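Local coordinates for protein bile salt hydrolase/transferase (Clostridium perfringens, PDB 2BJF) that hydrolyses the amide bond of glycine- and taurine-conjugated bile salts, releasing free bile acids, and also acts as a bile acid amine N-acyltransferase, at residues Y24-S29 and M57-D62; D62-F67 and F105-L110. All blocks are in the same frame, centred on the assembly; numbering follows the deposited sequence.

From the N terminus, the chain leaves strand 14-22, runs through the loop 24-29 and enters strand 29-33. Interaction 1 closes first, when strand 54-61 returns antiparallel to the start of that strand, enclosing 27 residues. The chain then turns through D62, common to a segment of each, and D63 into strand 64-67. Interaction 2 closes a second loop of 37 residues by setting that strand against helix 105-112. The two contacts are in series, neither nested nor crossed, with centres 11 Å apart. The hairpin of strands 54-61 and 64-67 joins them: T59 N lies 2.9 Å from T66 O, a probable hydrogen bond between the two strands, one meeting the loop and the other the helix.

Interaction 1: Y24-S29 and M57-D62; sequences YSFNQS and MGTIFD. With DXC ((3alpha,5beta,12alpha)-3,12-dihydroxycholan-24-oic acid), chain B.
S29 and G58 pair where strand 29-33 begins against strand 54-61, beside the deoxycholate pocket. They form an antiparallel hydrogen-bonded pair: S29 N donates to G58 O at 2.9 Å and G58 N to S29 O at 3.0 Å, with N-H...O angles of 165° and 172°. G58 O also receives a CA-H...O contact from Q28 CA. Next to the pair, M57 bends twice along its chain so that SD comes to 3.6 Å from S29 O and also meets Q28 CB obliquely.

The F26 ring is held between layers. Q28 CB lies over one face, offset toward the rim, while deoxycholate methyl C24 sits 3.5 Å above the centre of the opposite face. T59 CG2 meets the ring at its edge. Through F26, then, the loop leading into the nine-stranded antiparallel sheet of this choloylglycine-family N-terminal nucleophile (Ntn) hydrolase presents an aromatic floor to the bile acid, and F61, farther along strand 54-61, adds a second apolar surface with its CD1 3.7 Å from the angular methyl C18. The ligand's O1 lies at the edge of the Y24 ring, near its plane.

The loop also bonds to itself. Q28 folds back at chi2 (-96°), carrying OE1 to F26 N at 2.9 Å, and S25 OG accepts from N27 N, two residues on, in an ST turn. T59 OG1 lies 3.0 Å from N27 O and 3.2 Å from F26 O. Beyond the two segments, Y278 of the other sheet touches both F26 and M57.

Interaction 2: D62-F67 and F105-L110; sequences DDYPTF and FLLWVL
L106 and L107, at the start of helix 105-112, are the two bumps that the helix turns onto strand 64-67. The crossing is nearly perpendicular: the axes make 87° and approach to 7.3 Å, so the strand meets just this one turn. Both methyls of L106 press on the base of F67 from one side, CD2 at 3.8 Å from F67 CB and CD1 at 3.6 Å from the carbonyl oxygen, F67 O.

L107 leaves the helix in a different direction. Its CG stands opposite the backbone N (chi1 -179°), which extends the branch toward the strand, and its two methyls divide the work. CD1 comes obliquely to the F67 ring, 3.9 Å from CE2. CD2 lies loosely against P65 and the hydroxyl end of Y64, 4.0 Å from P65 O and 4.2 Å from Y64 OH.

In this way the first turn of the helix packs on strand 64-67 of the large antiparallel sheet, where I33 of strand 29-33 of the same sheet touches P65, F67 and L107. T66, whose CB points away from the helix, touches the deoxycholate instead. No direct hydrogen bond joins the segments, but one water bridges them, accepting from F67 N at 3.1 Å and from L107 N at 3.2 Å while lying in the plane of the F67 ring at its edge. Just before the helix, N104 OD1 holds the Y64 hydroxyl and Y103 O holds T66 OG1.

Interaction 1: Y24-S29 and M57-D62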
# COMPACT_ATOMS: atom_id res chain seq x y z
N TYR A 24 -3.24 25.70 13.62
CA TYR A 24 -3.41 26.98 14.31
C TYR A 24 -2.07 27.58 14.74
O TYR A 24 -1.04 26.90 14.72
CB TYR A 24 -4.33 26.80 15.52
CG TYR A 24 -3.84 25.79 16.54
CD1 TYR A 24 -3.04 26.18 17.61
CD2 TYR A 24 -4.17 24.44 16.43
CE1 TYR A 24 -2.58 25.26 18.55
CE2 TYR A 24 -3.71 23.50 17.36
CZ TYR A 24 -2.92 23.92 18.41
OH TYR A 24 -2.47 23.01 19.34
N SER A 25 -2.10 28.85 15.13
CA SER A 25 -0.97 29.50 15.77
C SER A 25 -1.17 29.47 17.28
O SER A 25 -2.28 29.68 17.76
CB SER A 25 -0.83 30.95 15.29
OG SER A 25 0.06 31.69 16.11
N PHE A 26 -0.10 29.20 18.03
CA PHE A 26 -0.16 29.27 19.49
C PHE A 26 0.61 30.46 20.06
O PHE A 26 1.18 30.38 21.15
CB PHE A 26 0.20 27.93 20.16
CG PHE A 26 1.61 27.44 19.91
CD1 PHE A 26 2.58 27.55 20.90
CD2 PHE A 26 1.95 26.83 18.71
CE1 PHE A 26 3.88 27.08 20.68
CE2 PHE A 26 3.24 26.36 18.48
CZ PHE A 26 4.21 26.49 19.47
N ASN A 27 0.59 31.57 19.32
CA ASN A 27 1.31 32.80 19.69
C ASN A 27 2.76 32.50 20.10
O ASN A 27 3.25 33.02 21.10
CB ASN A 27 0.57 33.56 20.79
CG ASN A 27 -0.79 34.06 20.35
OD1 ASN A 27 -0.98 34.45 19.20
ND2 ASN A 27 -1.74 34.07 21.28
N GLN A 28 3.41 31.66 19.31
CA GLN A 28 4.74 31.16 19.66
C GLN A 28 5.85 32.18 19.47
O GLN A 28 5.79 33.04 18.59
CB GLN A 28 5.07 29.87 18.89
CG GLN A 28 5.03 29.98 17.37
CD GLN A 28 3.71 29.53 16.77
OE1 GLN A 28 2.63 29.89 17.24
NE2 GLN A 28 3.80 28.72 15.71
N SER A 29 6.86 32.07 20.33
CA SER A 29 8.12 32.76 20.17
C SER A 29 9.20 31.82 20.69
O SER A 29 8.90 30.82 21.34
CB SER A 29 8.12 34.08 20.95
OG SER A 29 8.01 33.85 22.35
N MET A 57 11.05 26.72 21.73
CA MET A 57 9.81 27.29 21.23
C MET A 57 8.70 27.12 22.25
O MET A 57 8.51 26.03 22.79
CB MET A 57 9.40 26.64 19.90
CG MET A 57 8.32 27.40 19.14
SD MET A 57 8.94 28.87 18.30
CE MET A 57 9.77 28.14 16.89
N GLY A 58 7.96 28.19 22.50
CA GLY A 58 6.82 28.13 23.40
C GLY A 58 5.99 29.39 23.34
O GLY A 58 6.10 30.17 22.40
N THR A 59 5.16 29.58 24.36
CA THR A 59 4.37 30.79 24.48
C THR A 59 4.22 31.20 25.94
O THR A 59 4.37 30.37 26.84
CB THR A 59 2.98 30.65 23.80
OG1 THR A 59 2.32 31.92 23.77
CG2 THR A 59 2.09 29.62 24.52
N ILE A 60 3.97 32.49 26.16
CA ILE A 60 3.73 33.00 27.50
C ILE A 60 2.22 33.21 27.67
O ILE A 60 1.65 34.17 27.13
CB ILE A 60 4.54 34.29 27.79
CG1 ILE A 60 6.03 34.03 27.57
CG2 ILE A 60 4.29 34.77 29.21
CD1 ILE A 60 6.87 35.28 27.38
N PHE A 61 1.59 32.29 28.39
CA PHE A 61 0.15 32.27 28.57
C PHE A 61 -0.19 32.66 30.00
O PHE A 61 0.29 32.04 30.95
CB PHE A 61 -0.41 30.88 28.24
CG PHE A 61 -1.90 30.84 28.09
CD1 PHE A 61 -2.49 31.07 26.85
CD2 PHE A 61 -2.72 30.56 29.18
CE1 PHE A 61 -3.88 31.02 26.69
CE2 PHE A 61 -4.11 30.51 29.03
CZ PHE A 61 -4.69 30.74 27.79
N ASP A 62 -1.02 33.70 30.14
CA ASP A 62 -1.40 34.25 31.45
C ASP A 62 -0.16 34.56 32.30
O ASP A 62 -0.14 34.30 33.51
CB ASP A 62 -2.36 33.29 32.17
CG ASP A 62 -3.25 34.00 33.18
OD1 ASP A 62 -3.83 35.05 32.82
OD2 ASP A 62 -3.39 33.50 34.31
C1 DXC B . -5.01 25.62 25.59
C2 DXC B . -4.03 24.91 26.52
C3 DXC B . -2.87 25.81 26.98
C4 DXC B . -2.14 26.53 25.83
C5 DXC B . -3.16 27.20 24.91
C6 DXC B . -4.27 26.27 24.42
C7 DXC B . -1.92 25.00 27.88
C8 DXC B . -1.02 24.04 27.11
C9 DXC B . -0.33 24.66 25.90
C10 DXC B . -1.29 25.50 25.04
C11 DXC B . 0.25 23.57 24.98
C12 DXC B . 1.01 24.10 23.76
C13 DXC B . 0.08 24.99 22.92
C14 DXC B . -0.59 26.07 23.78
C15 DXC B . 1.12 22.47 25.58
C16 DXC B . 1.84 21.89 24.36
C17 DXC B . 1.42 22.75 23.15
C18 DXC B . -1.24 27.63 26.39
C19 DXC B . 2.46 22.70 22.00
O1 DXC B . -0.91 24.21 22.24
O2 DXC B . -5.95 24.67 25.07
C20 DXC B . 2.25 24.92 24.17
C21 DXC B . 2.56 21.29 21.41
C22 DXC B . 1.23 20.79 20.82
C23 DXC B . 1.43 19.71 19.77
O3 DXC B . 2.58 19.45 19.37
O4 DXC B . 0.41 19.13 19.35
C24 DXC B . 2.23 23.71 20.88

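Interaction 2: D62-F67 and F105-L110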
# COMPACT_ATOMS: atom_id res chain seq x y z
N ASP A 62 -1.02 33.70 30.14
CA ASP A 62 -1.40 34.25 31.45
C ASP A 62 -0.16 34.56 32.30
O ASP A 62 -0.14 34.30 33.51
CB ASP A 62 -2.36 33.29 32.17
CG ASP A 62 -3.25 34.00 33.18
OD1 ASP A 62 -3.83 35.05 32.82
OD2 ASP A 62 -3.39 33.50 34.31
N ASP A 63 0.87 35.12 31.65
CA ASP A 63 2.15 35.48 32.26
C ASP A 63 3.08 34.29 32.59
O ASP A 63 4.12 34.46 33.21
CB ASP A 63 1.95 36.38 33.50
CG ASP A 63 3.02 37.46 33.63
OD1 ASP A 63 4.11 37.33 33.03
OD2 ASP A 63 2.77 38.46 34.34
N TYR A 64 2.70 33.09 32.14
CA TYR A 64 3.47 31.88 32.43
C TYR A 64 4.02 31.20 31.17
O TYR A 64 3.26 30.95 30.23
CB TYR A 64 2.63 30.89 33.25
CG TYR A 64 3.44 29.79 33.90
CD1 TYR A 64 4.11 30.01 35.11
CD2 TYR A 64 3.55 28.53 33.31
CE1 TYR A 64 4.85 29.01 35.71
CE2 TYR A 64 4.29 27.51 33.91
CZ TYR A 64 4.94 27.76 35.11
OH TYR A 64 5.68 26.77 35.71
N PRO A 65 5.33 30.89 31.15
CA PRO A 65 5.94 30.25 29.98
C PRO A 65 5.64 28.75 29.90
O PRO A 65 5.78 28.03 30.89
CB PRO A 65 7.44 30.49 30.19
CG PRO A 65 7.61 30.58 31.66
CD PRO A 65 6.32 31.13 32.23
N THR A 66 5.22 28.30 28.72
CA THR A 66 4.98 26.88 28.46
C THR A 66 5.55 26.52 27.09
O THR A 66 5.45 27.30 26.14
CB THR A 66 3.47 26.51 28.60
OG1 THR A 66 3.30 25.10 28.41
CG2 THR A 66 2.60 27.28 27.60
N PHE A 67 6.17 25.34 27.00
CA PHE A 67 7.00 24.99 25.85
C PHE A 67 6.45 23.90 24.94
O PHE A 67 5.76 22.98 25.40
CB PHE A 67 8.41 24.60 26.31
CG PHE A 67 9.23 25.76 26.79
CD1 PHE A 67 10.12 26.38 25.92
CD2 PHE A 67 9.13 26.22 28.09
CE1 PHE A 67 10.89 27.46 26.35
CE2 PHE A 67 9.89 27.30 28.53
CZ PHE A 67 10.78 27.92 27.66
N PHE A 105 5.21 20.08 32.15
CA PHE A 105 6.11 18.92 32.08
C PHE A 105 7.42 19.20 31.35
O PHE A 105 8.49 18.85 31.85
CB PHE A 105 5.41 17.70 31.46
CG PHE A 105 6.27 16.46 31.46
CD1 PHE A 105 6.33 15.64 32.59
CD2 PHE A 105 7.02 16.11 30.35
CE1 PHE A 105 7.12 14.50 32.59
CE2 PHE A 105 7.82 14.97 30.34
CZ PHE A 105 7.87 14.16 31.47
N LEU A 106 7.33 19.81 30.17
CA LEU A 106 8.52 20.08 29.36
C LEU A 106 9.51 20.97 30.11
O LEU A 106 10.70 20.65 30.19
CB LEU A 106 8.13 20.69 28.01
CG LEU A 106 9.07 20.41 26.84
CD1 LEU A 106 8.33 20.52 25.53
CD2 LEU A 106 10.28 21.34 26.84
N LEU A 107 9.01 22.07 30.68
CA LEU A 107 9.85 22.97 31.47
C LEU A 107 10.40 22.29 32.72
O LEU A 107 11.55 22.53 33.09
CB LEU A 107 9.07 24.24 31.84
CG LEU A 107 9.78 25.33 32.66
CD1 LEU A 107 11.05 25.83 31.96
CD2 LEU A 107 8.84 26.48 32.96
N TRP A 108 9.60 21.44 33.35
CA TRP A 108 10.03 20.69 34.53
C TRP A 108 11.24 19.80 34.23
O TRP A 108 12.17 19.71 35.04
CB TRP A 108 8.87 19.86 35.10
CG TRP A 108 9.25 18.94 36.23
CD1 TRP A 108 9.35 19.27 37.56
CD2 TRP A 108 9.58 17.55 36.14
NE1 TRP A 108 9.72 18.17 38.29
CE2 TRP A 108 9.87 17.10 37.45
CE3 TRP A 108 9.66 16.64 35.08
CZ2 TRP A 108 10.23 15.78 37.73
CZ3 TRP A 108 10.03 15.32 35.35
CH2 TRP A 108 10.30 14.90 36.67
N VAL A 109 11.23 19.17 33.06
CA VAL A 109 12.35 18.34 32.62
C VAL A 109 13.61 19.18 32.40
O VAL A 109 14.68 18.86 32.94
CB VAL A 109 12.01 17.55 31.32
CG1 VAL A 109 13.24 16.86 30.75
CG2 VAL A 109 10.91 16.52 31.60
N LEU A 110 13.48 20.25 31.62
CA LEU A 110 14.63 21.05 31.21
C LEU A 110 15.22 21.90 32.33
O LEU A 110 16.44 22.08 32.39
CB LEU A 110 14.27 21.94 30.02
CG LEU A 110 13.84 21.24 28.73
CD1 LEU A 110 13.58 22.28 27.66
CD2 LEU A 110 14.90 20.24 28.26
O HOH W 1 6.47 23.59 29.50